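Local coordinates for protein hybrid kinase (Caulobacter vibrioides, PDB 6QRL) that probably acts as an ATP-dependent sensor histidine kinase and is represented by its pseudo-receiver domain, which binds the second messenger cyclic di-GMP, at residues A2-E5 / G6-V9; V18-A21 / T22-I26; E80-D83 / R84-R87; P100-A103 / A104-V107. One frame throughout, in Å; residues are numbered along the deposited sequence.

All four contacts are local and lie in one pseudo-receiver domain, a parallel five-stranded sheet flanked by helices. Contacts 1, 2 and 4 form one cluster. Contact 1 meets contact 2 where Val9 CG1 lies 3.6 Å from Ile26 CD1, and contact 4 where Pro3 CG lies 3.8 Å from Val107 CG1. Contacts 2 and 4 have centres about 10 Å apart and share a hydrogen bond, Gln25 NE2 to Leu101 O, at 3.0 Å. Contact 3 stands apart, its centre about 18 Å from that of contact 4. Cyclic di-GMP bridges this gap, because the same ligand molecule touches both contact 3 and contact 4.

Contact 1: residues A2-E5 / G6-V9; sequences APLE and GRNV
Arg7 folds back on Leu4 because a type II beta turn runs from Leu4 to Arg7, directly after a type I turn from Ala2 to Glu5. The pair of turns leads into strand 8-12, the first strand of the receiver-type fold. The first turn is closed by Glu5 N, which donates to Ala2 O at 3.1 Å. The second is closed by Arg7 N, which donates to Leu4 O at 2.9 Å. The N-H in this second bond is bent to 147°. Gly6 takes the third position of the second turn with a positive phi of 81°, as usual in type II turns.

The Arg7 side chain runs back over the turn. Its CB lies 3.4 Å from Leu4 O. The chain then bends at chi2 (137°), and this brings CD to 3.7 Å from Leu4 CA. The Leu4 and Arg7 side chains cross at about a right angle. The guanidinium is approached obliquely by Pro3 O and Glu5 O, without a hydrogen bond to either.

Leu4 is buried, whereas the other residues of the turns are exposed. Its side chain and that of Arg7 both rest on Leu111 of helix 103-111, and Pro3 touches Val107 of the same helix. The turns thus lie against the last helix of the domain. Across the turn itself, the side chains of Leu4 and Arg7 come closest at CD2 and CD, 4.1 Å apart.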
loop_
_atom_site.group_PDB
_atom_site.type_symbol
_atom_site.label_atom_id
_atom_site.label_comp_id
_atom_site.label_asym_id
_atom_site.label_seq_id
_atom_site.Cartn_x
_atom_site.Cartn_y
_atom_site.Cartn_z
ATOM N N ALA A 2 10.337 15.093 9.278
ATOM C CA ALA A 2 9.066 14.849 8.542
ATOM C C ALA A 2 9.384 14.357 7.132
ATOM O O ALA A 2 9.175 15.076 6.144
ATOM C CB ALA A 2 8.207 16.097 8.501
ATOM N N PRO A 3 9.917 13.124 6.992
ATOM C CA PRO A 3 10.366 12.641 5.683
ATOM C C PRO A 3 9.225 12.416 4.679
ATOM O O PRO A 3 9.506 12.316 3.521
ATOM C CB PRO A 3 11.090 11.328 6.030
ATOM C CG PRO A 3 10.405 10.847 7.315
ATOM C CD PRO A 3 10.128 12.133 8.065
ATOM N N LEU A 4 7.969 12.345 5.136
ATOM C CA LEU A 4 6.790 12.175 4.239
ATOM C C LEU A 4 6.027 13.498 4.070
ATOM O O LEU A 4 4.856 13.438 3.592
ATOM C CB LEU A 4 5.856 11.100 4.806
ATOM C CG LEU A 4 6.382 9.666 4.808
ATOM C CD1 LEU A 4 5.268 8.697 5.199
ATOM C CD2 LEU A 4 6.998 9.292 3.464
ATOM N N GLU A 5 6.607 14.645 4.435
ATOM C CA GLU A 5 5.922 15.956 4.228
ATOM C C GLU A 5 5.430 16.049 2.768
ATOM O O GLU A 5 6.228 15.875 1.860
ATOM C CB GLU A 5 6.819 17.130 4.645
ATOM C CG GLU A 5 6.208 18.516 4.411
ATOM C CD GLU A 5 4.900 18.877 5.118
ATOM O OE1 GLU A 5 4.403 18.077 5.966
ATOM O OE2 GLU A 5 4.362 19.986 4.825
ATOM N N GLY A 6 4.134 16.290 2.572
ATOM C CA GLY A 6 3.527 16.547 1.254
ATOM C C GLY A 6 3.271 15.256 0.492
ATOM O O GLY A 6 3.084 15.352 -0.749
ATOM N N ARG A 7 3.345 14.088 1.157
ATOM C CA ARG A 7 3.074 12.790 0.493
ATOM C C ARG A 7 1.723 12.236 0.957
ATOM O O ARG A 7 1.413 12.346 2.162
ATOM C CB ARG A 7 4.251 11.841 0.708
ATOM C CG ARG A 7 5.446 12.213 -0.165
ATOM C CD ARG A 7 6.781 12.153 0.540
ATOM N NE ARG A 7 7.909 12.727 -0.211
ATOM C CZ ARG A 7 8.375 12.283 -1.385
ATOM N NH1 ARG A 7 7.820 11.246 -1.994
ATOM N NH2 ARG A 7 9.409 12.883 -1.954
ATOM N N ASN A 8 0.960 11.678 0.017
ATOM C CA ASN A 8 -0.335 11.006 0.275
ATOM C C ASN A 8 -0.122 9.490 0.316
ATOM O O ASN A 8 0.541 8.949 -0.574
ATOM C CB ASN A 8 -1.370 11.436 -0.759
ATOM C CG ASN A 8 -1.680 12.910 -0.680
ATOM O OD1 ASN A 8 -1.904 13.456 0.408
ATOM N ND2 ASN A 8 -1.721 13.551 -1.836
ATOM N N VAL A 9 -0.650 8.835 1.347
ATOM C CA VAL A 9 -0.512 7.361 1.535
ATOM C C VAL A 9 -1.867 6.814 1.976
ATOM O O VAL A 9 -2.362 7.277 3.034
ATOM C CB VAL A 9 0.568 7.010 2.571
ATOM C CG1 VAL A 9 0.807 5.509 2.593
ATOM C CG2 VAL A 9 1.865 7.793 2.371
#

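Contact 2: residues V18-A21 / T22-I26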
loop_
_atom_site.group_PDB
_atom_site.type_symbol
_atom_site.label_atom_id
_atom_site.label_comp_id
_atom_site.label_asym_id
_atom_site.label_seq_id
_atom_site.Cartn_x
_atom_site.Cartn_y
_atom_site.Cartn_z
ATOM N N VAL A 18 -5.041 -2.163 12.403
ATOM C CA VAL A 18 -3.990 -1.913 11.377
ATOM C C VAL A 18 -4.293 -0.578 10.688
ATOM O O VAL A 18 -3.345 0.189 10.442
ATOM C CB VAL A 18 -3.906 -3.067 10.362
ATOM C CG1 VAL A 18 -3.159 -2.665 9.106
ATOM C CG2 VAL A 18 -3.304 -4.299 11.011
ATOM N N ARG A 19 -5.548 -0.295 10.331
ATOM C CA ARG A 19 -5.834 0.996 9.622
ATOM C C ARG A 19 -5.433 2.159 10.542
ATOM O O ARG A 19 -4.797 3.046 10.057
ATOM C CB ARG A 19 -7.306 1.213 9.249
ATOM C CG ARG A 19 -7.881 0.243 8.230
ATOM C CD ARG A 19 -9.241 0.725 7.728
ATOM N NE ARG A 19 -10.266 0.701 8.764
ATOM C CZ ARG A 19 -11.038 -0.331 9.081
ATOM N NH1 ARG A 19 -10.913 -1.511 8.485
ATOM N NH2 ARG A 19 -11.918 -0.179 10.051
ATOM N N ALA A 20 -5.817 2.144 11.826
ATOM C CA ALA A 20 -5.564 3.261 12.772
ATOM C C ALA A 20 -4.061 3.386 13.069
ATOM O O ALA A 20 -3.558 4.525 13.029
ATOM C CB ALA A 20 -6.366 3.081 14.036
ATOM N N ALA A 21 -3.376 2.269 13.343
ATOM C CA ALA A 21 -1.926 2.251 13.644
ATOM C C ALA A 21 -1.124 2.756 12.447
ATOM O O ALA A 21 -0.164 3.524 12.674
ATOM C CB ALA A 21 -1.456 0.879 14.072
ATOM N N THR A 22 -1.429 2.288 11.246
ATOM C CA THR A 22 -0.691 2.681 10.023
ATOM C C THR A 22 -0.980 4.158 9.738
ATOM O O THR A 22 -0.016 4.890 9.470
ATOM C CB THR A 22 -1.022 1.771 8.836
ATOM O OG1 THR A 22 -0.902 0.410 9.255
ATOM C CG2 THR A 22 -0.117 2.013 7.652
ATOM N N ALA A 23 -2.230 4.612 9.854
ATOM C CA ALA A 23 -2.555 6.051 9.661
ATOM C C ALA A 23 -1.761 6.912 10.667
ATOM O O ALA A 23 -1.196 7.960 10.258
ATOM C CB ALA A 23 -4.033 6.306 9.771
ATOM N N ARG A 24 -1.651 6.490 11.930
ATOM C CA ARG A 24 -0.876 7.270 12.938
ATOM C C ARG A 24 0.616 7.312 12.549
ATOM O O ARG A 24 1.211 8.384 12.706
ATOM C CB ARG A 24 -1.137 6.733 14.350
ATOM C CG ARG A 24 -2.558 6.993 14.844
ATOM C CD ARG A 24 -2.745 6.623 16.317
ATOM N NE ARG A 24 -3.855 5.714 16.614
ATOM C CZ ARG A 24 -5.024 6.053 17.175
ATOM N NH1 ARG A 24 -5.302 7.312 17.488
ATOM N NH2 ARG A 24 -5.929 5.113 17.415
ATOM N N GLN A 25 1.189 6.213 12.021
ATOM C CA GLN A 25 2.609 6.162 11.572
ATOM C C GLN A 25 2.799 7.075 10.365
ATOM O O GLN A 25 3.801 7.809 10.364
ATOM C CB GLN A 25 3.063 4.750 11.214
ATOM C CG GLN A 25 3.229 3.887 12.450
ATOM C CD GLN A 25 3.637 2.505 12.045
ATOM O OE1 GLN A 25 3.073 1.957 11.101
ATOM N NE2 GLN A 25 4.660 1.974 12.707
ATOM N N ILE A 26 1.853 7.081 9.412
ATOM C CA ILE A 26 1.965 7.942 8.200
ATOM C C ILE A 26 2.027 9.396 8.670
ATOM O O ILE A 26 2.927 10.098 8.225
ATOM C CB ILE A 26 0.802 7.684 7.234
ATOM C CG1 ILE A 26 0.945 6.328 6.543
ATOM C CG2 ILE A 26 0.654 8.816 6.232
ATOM C CD1 ILE A 26 -0.350 5.789 5.984
#
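Val18 O is gripped twice by Thr22. The hydroxyl OG1 of Thr22 donates to Val18 O at 2.7 Å, and the backbone N of Thr22 donates to the same oxygen at 3.0 Å. The two donors reach the carbonyl from opposite faces of its plane. With chi1 at -49°, Thr22 OG1 lies beside its own backbone N and turns back toward the preceding helical turn. The hydroxyl of this buried residue is therefore satisfied within the helix. The next three bonds are ordinary i to i+4 helix bonds. Ala23 N donates to Arg19 O, Arg24 N to Ala20 O, and Gln25 N to Ala21 O.

Around this ladder the side chains pack along the helix. Val18 and Thr22 lie side by side and point the same way, with Val18 CG1 3.8 Å from Thr22 OG1. Thr22 also touches Ile11 and Leu53 of the sheet. Arg24 runs its aliphatic part over the preceding turn, with CG 3.2 Å from Ala20 O. Its chain then bends at chi3, and NH2 comes to 4.0 Å from Ala20 CB. Gln25 CG sits 3.4 Å from Ala21 O. The Gln25 chain is extended beyond CG, and its NE2 donates to Leu101 O. Gln25 also touches a bound cyclic di-GMP.

Threonine bonding back to a carbonyl four residues earlier is a common feature of alpha helices. Here it belongs to helix 16-28, the connection of the beta-alpha-beta unit between strands 8-12 and 32-36 of the receiver fold.

Contact 3: residues E80-D83 / R84-R87; sequences EQRD and RIDR. With C2E (9,9'-[(2R,3R,3aS,5S,7aR,9R,10R,10aS,12S,14aR)-3,5,10,12-tetrahydroxy-5,12-dioxidooctahydro-2H,7H-difuro[3,2-d:3',2'-j][1,3,7,9,2,8]tetraoxadiphosphacyclododecine-2,9-diyl]bis(2-amino-1,9-dihydro-6H-purin-6-one)), chain C.
Two waters bridge Asp83 O to backbone N-H groups further along the chain, and tie it to Asp86 and Arg87 of helix 85-91. Water 1 donates to Asp83 O at 2.8 Å and accepts from Arg87 N. Water 2 donates to the same oxygen at 3.0 Å and accepts from Asp86 N. Two direct i to i+3 bonds precede them. Arg84 N donates to Gln81 O at 3.1 Å, and Ile85 N to Arg82 O at 3.0 Å.

Gln81 and Arg84 lie side by side, pointing the same way. Gln81 CG rests over one face of the Arg84 guanidinium, 3.8 Å above its plane and offset toward the rim. The amide and guanidinium planes are 46° apart. Gln81 OE1 is held by Thr78 N. Ile85 CD1 meets Arg82 CB at 4.0 Å, and both side chains touch Tyr96.

The Arg82 chain bends at chi3 (109°), and the edge of its guanidinium faces a phosphate of cyclic di-GMP. The modelled approach is implausibly short, so the detail of this contact is doubtful. The arrangement is a 3-10 turn leading into helix 85-91, and it supplies an arginine to the cyclic di-GMP site.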
loop_
_atom_site.group_PDB
_atom_site.type_symbol
_atom_site.label_atom_id
_atom_site.label_comp_id
_atom_site.label_asym_id
_atom_site.label_seq_id
_atom_site.Cartn_x
_atom_site.Cartn_y
_atom_site.Cartn_z
ATOM N N GLU A 80 5.499 -15.090 8.154
ATOM C CA GLU A 80 5.176 -16.434 7.591
ATOM C C GLU A 80 4.788 -16.315 6.108
ATOM O O GLU A 80 4.752 -17.349 5.445
ATOM C CB GLU A 80 4.032 -17.120 8.354
ATOM C CG GLU A 80 4.259 -17.256 9.866
ATOM C CD GLU A 80 3.959 -15.986 10.665
ATOM O OE1 GLU A 80 4.935 -15.276 11.033
ATOM O OE2 GLU A 80 2.747 -15.691 10.926
ATOM N N GLN A 81 4.466 -15.127 5.600
ATOM C CA GLN A 81 3.970 -14.960 4.199
ATOM C C GLN A 81 5.077 -14.425 3.276
ATOM O O GLN A 81 4.755 -14.031 2.159
ATOM C CB GLN A 81 2.761 -14.022 4.122
ATOM C CG GLN A 81 1.510 -14.536 4.833
ATOM C CD GLN A 81 0.490 -13.435 5.065
ATOM O OE1 GLN A 81 0.817 -12.260 5.198
ATOM N NE2 GLN A 81 -0.781 -13.800 5.084
ATOM N N ARG A 82 6.349 -14.499 3.682
ATOM C CA ARG A 82 7.503 -14.064 2.849
ATOM C C ARG A 82 7.623 -14.949 1.612
ATOM O O ARG A 82 8.118 -14.448 0.604
ATOM C CB ARG A 82 8.791 -14.052 3.670
ATOM C CG ARG A 82 8.791 -12.932 4.700
ATOM C CD ARG A 82 9.846 -13.203 5.753
ATOM N NE ARG A 82 10.858 -12.218 5.489
ATOM C CZ ARG A 82 11.247 -11.285 6.343
ATOM N NH1 ARG A 82 10.808 -11.252 7.594
ATOM N NH2 ARG A 82 12.157 -10.420 5.953
ATOM N N ASP A 83 7.142 -16.189 1.666
ATOM C CA ASP A 83 7.163 -17.122 0.503
ATOM C C ASP A 83 6.362 -16.523 -0.661
ATOM O O ASP A 83 6.593 -16.957 -1.774
ATOM C CB ASP A 83 6.666 -18.530 0.863
ATOM C CG ASP A 83 5.285 -18.645 1.519
ATOM O OD1 ASP A 83 4.625 -17.618 1.774
ATOM O OD2 ASP A 83 4.886 -19.793 1.803
ATOM N N ARG A 84 5.497 -15.532 -0.432
ATOM C CA ARG A 84 4.669 -14.914 -1.500
ATOM C C ARG A 84 5.375 -13.760 -2.209
ATOM O O ARG A 84 4.810 -13.240 -3.180
ATOM C CB ARG A 84 3.370 -14.381 -0.908
ATOM C CG ARG A 84 2.514 -15.460 -0.264
ATOM C CD ARG A 84 1.184 -14.795 0.026
ATOM N NE ARG A 84 0.452 -15.549 1.024
ATOM C CZ ARG A 84 -0.724 -15.175 1.534
ATOM N NH1 ARG A 84 -1.300 -15.950 2.443
ATOM N NH2 ARG A 84 -1.281 -14.018 1.188
ATOM N N ILE A 85 6.549 -13.342 -1.766
ATOM C CA ILE A 85 7.188 -12.107 -2.306
ATOM C C ILE A 85 7.314 -12.208 -3.842
ATOM O O ILE A 85 6.871 -11.276 -4.514
ATOM C CB ILE A 85 8.511 -11.828 -1.567
ATOM C CG1 ILE A 85 8.205 -11.293 -0.158
ATOM C CG2 ILE A 85 9.400 -10.889 -2.365
ATOM C CD1 ILE A 85 9.371 -11.360 0.826
ATOM N N ASP A 86 7.796 -13.309 -4.398
ATOM C CA ASP A 86 8.029 -13.387 -5.873
ATOM C C ASP A 86 6.698 -13.228 -6.625
ATOM O O ASP A 86 6.634 -12.438 -7.569
ATOM C CB ASP A 86 8.785 -14.657 -6.264
ATOM C CG ASP A 86 10.239 -14.686 -5.786
ATOM O OD1 ASP A 86 10.818 -13.586 -5.558
ATOM O OD2 ASP A 86 10.793 -15.807 -5.643
ATOM N N ARG A 87 5.646 -13.911 -6.206
ATOM C CA ARG A 87 4.316 -13.814 -6.837
ATOM C C ARG A 87 3.772 -12.381 -6.759
ATOM O O ARG A 87 3.198 -11.908 -7.742
ATOM C CB ARG A 87 3.359 -14.761 -6.117
ATOM C CG ARG A 87 1.942 -14.714 -6.668
ATOM C CD ARG A 87 1.060 -15.739 -5.972
ATOM N NE ARG A 87 -0.280 -15.708 -6.555
ATOM C CZ ARG A 87 -1.314 -16.417 -6.103
ATOM N NH1 ARG A 87 -1.182 -17.186 -5.031
ATOM N NH2 ARG A 87 -2.490 -16.309 -6.699
HETATM P P1 C2E C . 14.100 -8.591 5.317
HETATM O O2P C2E C . 12.605 -8.397 5.211
HETATM O O1P C2E C . 14.731 -9.824 4.743
HETATM O "O5'" C2E C . 14.736 -7.370 4.499
HETATM C "C5'" C2E C . 16.132 -7.409 4.194
HETATM C "C4'" C2E C . 16.455 -6.163 3.425
HETATM O "O4'" C2E C . 15.817 -6.214 2.134
HETATM C "C3'" C2E C . 15.930 -4.878 4.043
HETATM O "O3'" C2E C . 16.879 -4.504 5.058
HETATM C "C2'" C2E C . 15.828 -3.939 2.821
HETATM O "O2'" C2E C . 16.921 -3.049 2.743
HETATM C "C1'" C2E C . 15.777 -4.899 1.625
HETATM N N9 C2E C . 14.570 -4.834 0.800
HETATM C C8 C2E C . 14.521 -5.063 -0.554
HETATM N N7 C2E C . 13.302 -5.023 -1.037
HETATM C C5 C2E C . 12.495 -4.777 0.065
HETATM C C6 C2E C . 11.091 -4.631 0.152
HETATM O O6 C2E C . 10.251 -4.735 -0.743
HETATM N N1 C2E C . 10.677 -4.402 1.464
HETATM C C2 C2E C . 11.505 -4.300 2.557
HETATM N N2 C2E C . 10.908 -4.079 3.739
HETATM N N3 C2E C . 12.832 -4.435 2.482
HETATM C C4 C2E C . 13.260 -4.668 1.211
HETATM P P11 C2E C . 16.278 -3.786 6.360
HETATM O O21 C2E C . 15.293 -2.780 5.844
HETATM O O11 C2E C . 17.427 -3.328 7.210
HETATM O O5A C2E C . 15.532 -4.952 7.167
HETATM C C5A C2E C . 16.279 -5.947 7.929
HETATM C C4A C2E C . 15.307 -6.909 8.567
HETATM O O4A C2E C . 14.618 -6.247 9.656
HETATM C C3A C2E C . 14.181 -7.420 7.673
HETATM O O3A C2E C . 14.670 -8.474 6.829
HETATM C C2A C2E C . 13.145 -7.845 8.709
HETATM O O2A C2E C . 13.343 -9.063 9.381
HETATM C C1A C2E C . 13.293 -6.741 9.757
HETATM N N91 C2E C . 12.362 -5.658 9.501
HETATM C C81 C2E C . 12.578 -4.628 8.622
HETATM N N71 C2E C . 11.556 -3.812 8.519
HETATM C C51 C2E C . 10.613 -4.351 9.382
HETATM C C61 C2E C . 9.316 -3.884 9.690
HETATM O O61 C2E C . 8.715 -2.925 9.186
HETATM N N11 C2E C . 8.698 -4.711 10.633
HETATM C C21 C2E C . 9.257 -5.828 11.209
HETATM N N21 C2E C . 8.492 -6.460 12.114
HETATM N N31 C2E C . 10.467 -6.287 10.902
HETATM C C41 C2E C . 11.094 -5.493 10.000
HETATM O O HOH W 1 6.051 -16.181 -4.400
HETATM O O HOH W 2 8.959 -15.520 -2.805
#

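Contact 4: residues P100-A103 / A104-V107; sequences PLRA and ASLV. With C2E (9,9'-[(2R,3R,3aS,5S,7aR,9R,10R,10aS,12S,14aR)-3,5,10,12-tetrahydroxy-5,12-dioxidooctahydro-2H,7H-difuro[3,2-d:3',2'-j][1,3,7,9,2,8]tetraoxadiphosphacyclododecine-2,9-diyl]bis(2-amino-1,9-dihydro-6H-purin-6-one)), chain C.
The N-terminal end of helix 103-111, with Arg102 at the N-cap position, forms part of the cyclic di-GMP site. Arg102 O receives Leu106 N at 3.0 Å. Ser105 N adds a weak bond to the same oxygen. Val107 N donates to Ala103 O, continuing the helix. Leu101 CD1 packs on Leu106 CD1 at 4.0 Å, their side chains crossing obliquely. Leu106 also touches Thr22 and Gln25 of helix 16-28.

One guanine of the ligand is held by four hydrogen bonds. Pro100 O accepts from its N11 at 3.0 Å and from its N21 at 3.1 Å. Arg102 N donates to O61 at 2.9 Å. Ser105 OG donates to N71 at 2.8 Å; a chi1 of -69° turns the hydroxyl toward this nitrogen.

The Arg102 side chain is extended from CG to NE and runs across the base. C41 of the guanine lies 3.4 Å above the guanidinium plane, over its centre. Arg102 NH2 and Ala103 N bond to O61 and O11, respectively, of another bound cyclic di-GMP.

The donors and acceptors match those of guanine: a carbonyl meets N11 and N21, while an N-H and a hydroxyl meet O61 and N71. The contact thus reads the base itself, consistent with selectivity for guanine.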
loop_
_atom_site.group_PDB
_atom_site.type_symbol
_atom_site.label_atom_id
_atom_site.label_comp_id
_atom_site.label_asym_id
_atom_site.label_seq_id
_atom_site.Cartn_x
_atom_site.Cartn_y
_atom_site.Cartn_z
ATOM N N PRO A 100 4.518 -6.624 12.580
ATOM C CA PRO A 100 4.061 -5.243 12.777
ATOM C C PRO A 100 5.032 -4.225 12.148
ATOM O O PRO A 100 6.213 -4.440 12.293
ATOM C CB PRO A 100 4.091 -5.113 14.321
ATOM C CG PRO A 100 5.261 -6.017 14.755
ATOM C CD PRO A 100 5.343 -7.120 13.709
ATOM N N LEU A 101 4.520 -3.159 11.509
ATOM C CA LEU A 101 5.316 -2.202 10.689
ATOM C C LEU A 101 6.250 -1.356 11.561
ATOM O O LEU A 101 5.818 -0.825 12.629
ATOM C CB LEU A 101 4.394 -1.245 9.936
ATOM C CG LEU A 101 3.339 -1.825 8.998
ATOM C CD1 LEU A 101 2.956 -0.797 7.926
ATOM C CD2 LEU A 101 3.789 -3.128 8.347
ATOM N N ARG A 102 7.466 -1.155 11.083
ATOM C CA ARG A 102 8.422 -0.149 11.607
ATOM C C ARG A 102 8.236 1.147 10.822
ATOM O O ARG A 102 8.259 1.083 9.580
ATOM C CB ARG A 102 9.862 -0.630 11.425
ATOM C CG ARG A 102 10.265 -1.710 12.413
ATOM C CD ARG A 102 11.623 -2.255 12.035
ATOM N NE ARG A 102 11.936 -3.419 12.840
ATOM C CZ ARG A 102 12.996 -4.190 12.668
ATOM N NH1 ARG A 102 13.870 -3.896 11.732
ATOM N NH2 ARG A 102 13.202 -5.217 13.479
ATOM N N ALA A 103 8.097 2.275 11.512
ATOM C CA ALA A 103 7.941 3.604 10.878
ATOM C C ALA A 103 9.002 3.794 9.793
ATOM O O ALA A 103 8.647 4.204 8.693
ATOM C CB ALA A 103 8.017 4.705 11.916
ATOM N N ALA A 104 10.281 3.557 10.106
ATOM C CA ALA A 104 11.410 3.811 9.176
ATOM C C ALA A 104 11.243 2.980 7.893
ATOM O O ALA A 104 11.588 3.473 6.817
ATOM C CB ALA A 104 12.737 3.523 9.850
ATOM N N SER A 105 10.722 1.756 8.009
ATOM C CA SER A 105 10.537 0.838 6.863
ATOM C C SER A 105 9.384 1.352 6.008
ATOM O O SER A 105 9.504 1.336 4.766
ATOM C CB SER A 105 10.318 -0.569 7.314
ATOM O OG SER A 105 11.484 -1.122 7.895
ATOM N N LEU A 106 8.299 1.775 6.658
ATOM C CA LEU A 106 7.118 2.343 5.961
ATOM C C LEU A 106 7.588 3.541 5.124
ATOM O O LEU A 106 7.296 3.582 3.913
ATOM C CB LEU A 106 6.052 2.737 6.989
ATOM C CG LEU A 106 4.750 3.288 6.395
ATOM C CD1 LEU A 106 3.583 3.077 7.363
ATOM C CD2 LEU A 106 4.904 4.764 6.045
ATOM N N VAL A 107 8.337 4.450 5.743
ATOM C CA VAL A 107 8.868 5.670 5.070
ATOM C C VAL A 107 9.708 5.275 3.842
ATOM O O VAL A 107 9.479 5.828 2.763
ATOM C CB VAL A 107 9.670 6.522 6.074
ATOM C CG1 VAL A 107 10.467 7.607 5.380
ATOM C CG2 VAL A 107 8.740 7.112 7.137
HETATM P P1 C2E C . 14.100 -8.591 5.317
HETATM O O2P C2E C . 12.605 -8.397 5.211
HETATM O O1P C2E C . 14.731 -9.824 4.743
HETATM O "O5'" C2E C . 14.736 -7.370 4.499
HETATM C "C5'" C2E C . 16.132 -7.409 4.194
HETATM C "C4'" C2E C . 16.455 -6.163 3.425
HETATM O "O4'" C2E C . 15.817 -6.214 2.134
HETATM C "C3'" C2E C . 15.930 -4.878 4.043
HETATM O "O3'" C2E C . 16.879 -4.504 5.058
HETATM C "C2'" C2E C . 15.828 -3.939 2.821
HETATM O "O2'" C2E C . 16.921 -3.049 2.743
HETATM C "C1'" C2E C . 15.777 -4.899 1.625
HETATM N N9 C2E C . 14.570 -4.834 0.800
HETATM C C8 C2E C . 14.521 -5.063 -0.554
HETATM N N7 C2E C . 13.302 -5.023 -1.037
HETATM C C5 C2E C . 12.495 -4.777 0.065
HETATM C C6 C2E C . 11.091 -4.631 0.152
HETATM O O6 C2E C . 10.251 -4.735 -0.743
HETATM N N1 C2E C . 10.677 -4.402 1.464
HETATM C C2 C2E C . 11.505 -4.300 2.557
HETATM N N2 C2E C . 10.908 -4.079 3.739
HETATM N N3 C2E C . 12.832 -4.435 2.482
HETATM C C4 C2E C . 13.260 -4.668 1.211
HETATM P P11 C2E C . 16.278 -3.786 6.360
HETATM O O21 C2E C . 15.293 -2.780 5.844
HETATM O O11 C2E C . 17.427 -3.328 7.210
HETATM O O5A C2E C . 15.532 -4.952 7.167
HETATM C C5A C2E C . 16.279 -5.947 7.929
HETATM C C4A C2E C . 15.307 -6.909 8.567
HETATM O O4A C2E C . 14.618 -6.247 9.656
HETATM C C3A C2E C . 14.181 -7.420 7.673
HETATM O O3A C2E C . 14.670 -8.474 6.829
HETATM C C2A C2E C . 13.145 -7.845 8.709
HETATM O O2A C2E C . 13.343 -9.063 9.381
HETATM C C1A C2E C . 13.293 -6.741 9.757
HETATM N N91 C2E C . 12.362 -5.658 9.501
HETATM C C81 C2E C . 12.578 -4.628 8.622
HETATM N N71 C2E C . 11.556 -3.812 8.519
HETATM C C51 C2E C . 10.613 -4.351 9.382
HETATM C C61 C2E C . 9.316 -3.884 9.690
HETATM O O61 C2E C . 8.715 -2.925 9.186
HETATM N N11 C2E C . 8.698 -4.711 10.633
HETATM C C21 C2E C . 9.257 -5.828 11.209
HETATM N N21 C2E C . 8.492 -6.460 12.114
HETATM N N31 C2E C . 10.467 -6.287 10.902
HETATM C C41 C2E C . 11.094 -5.493 10.000
#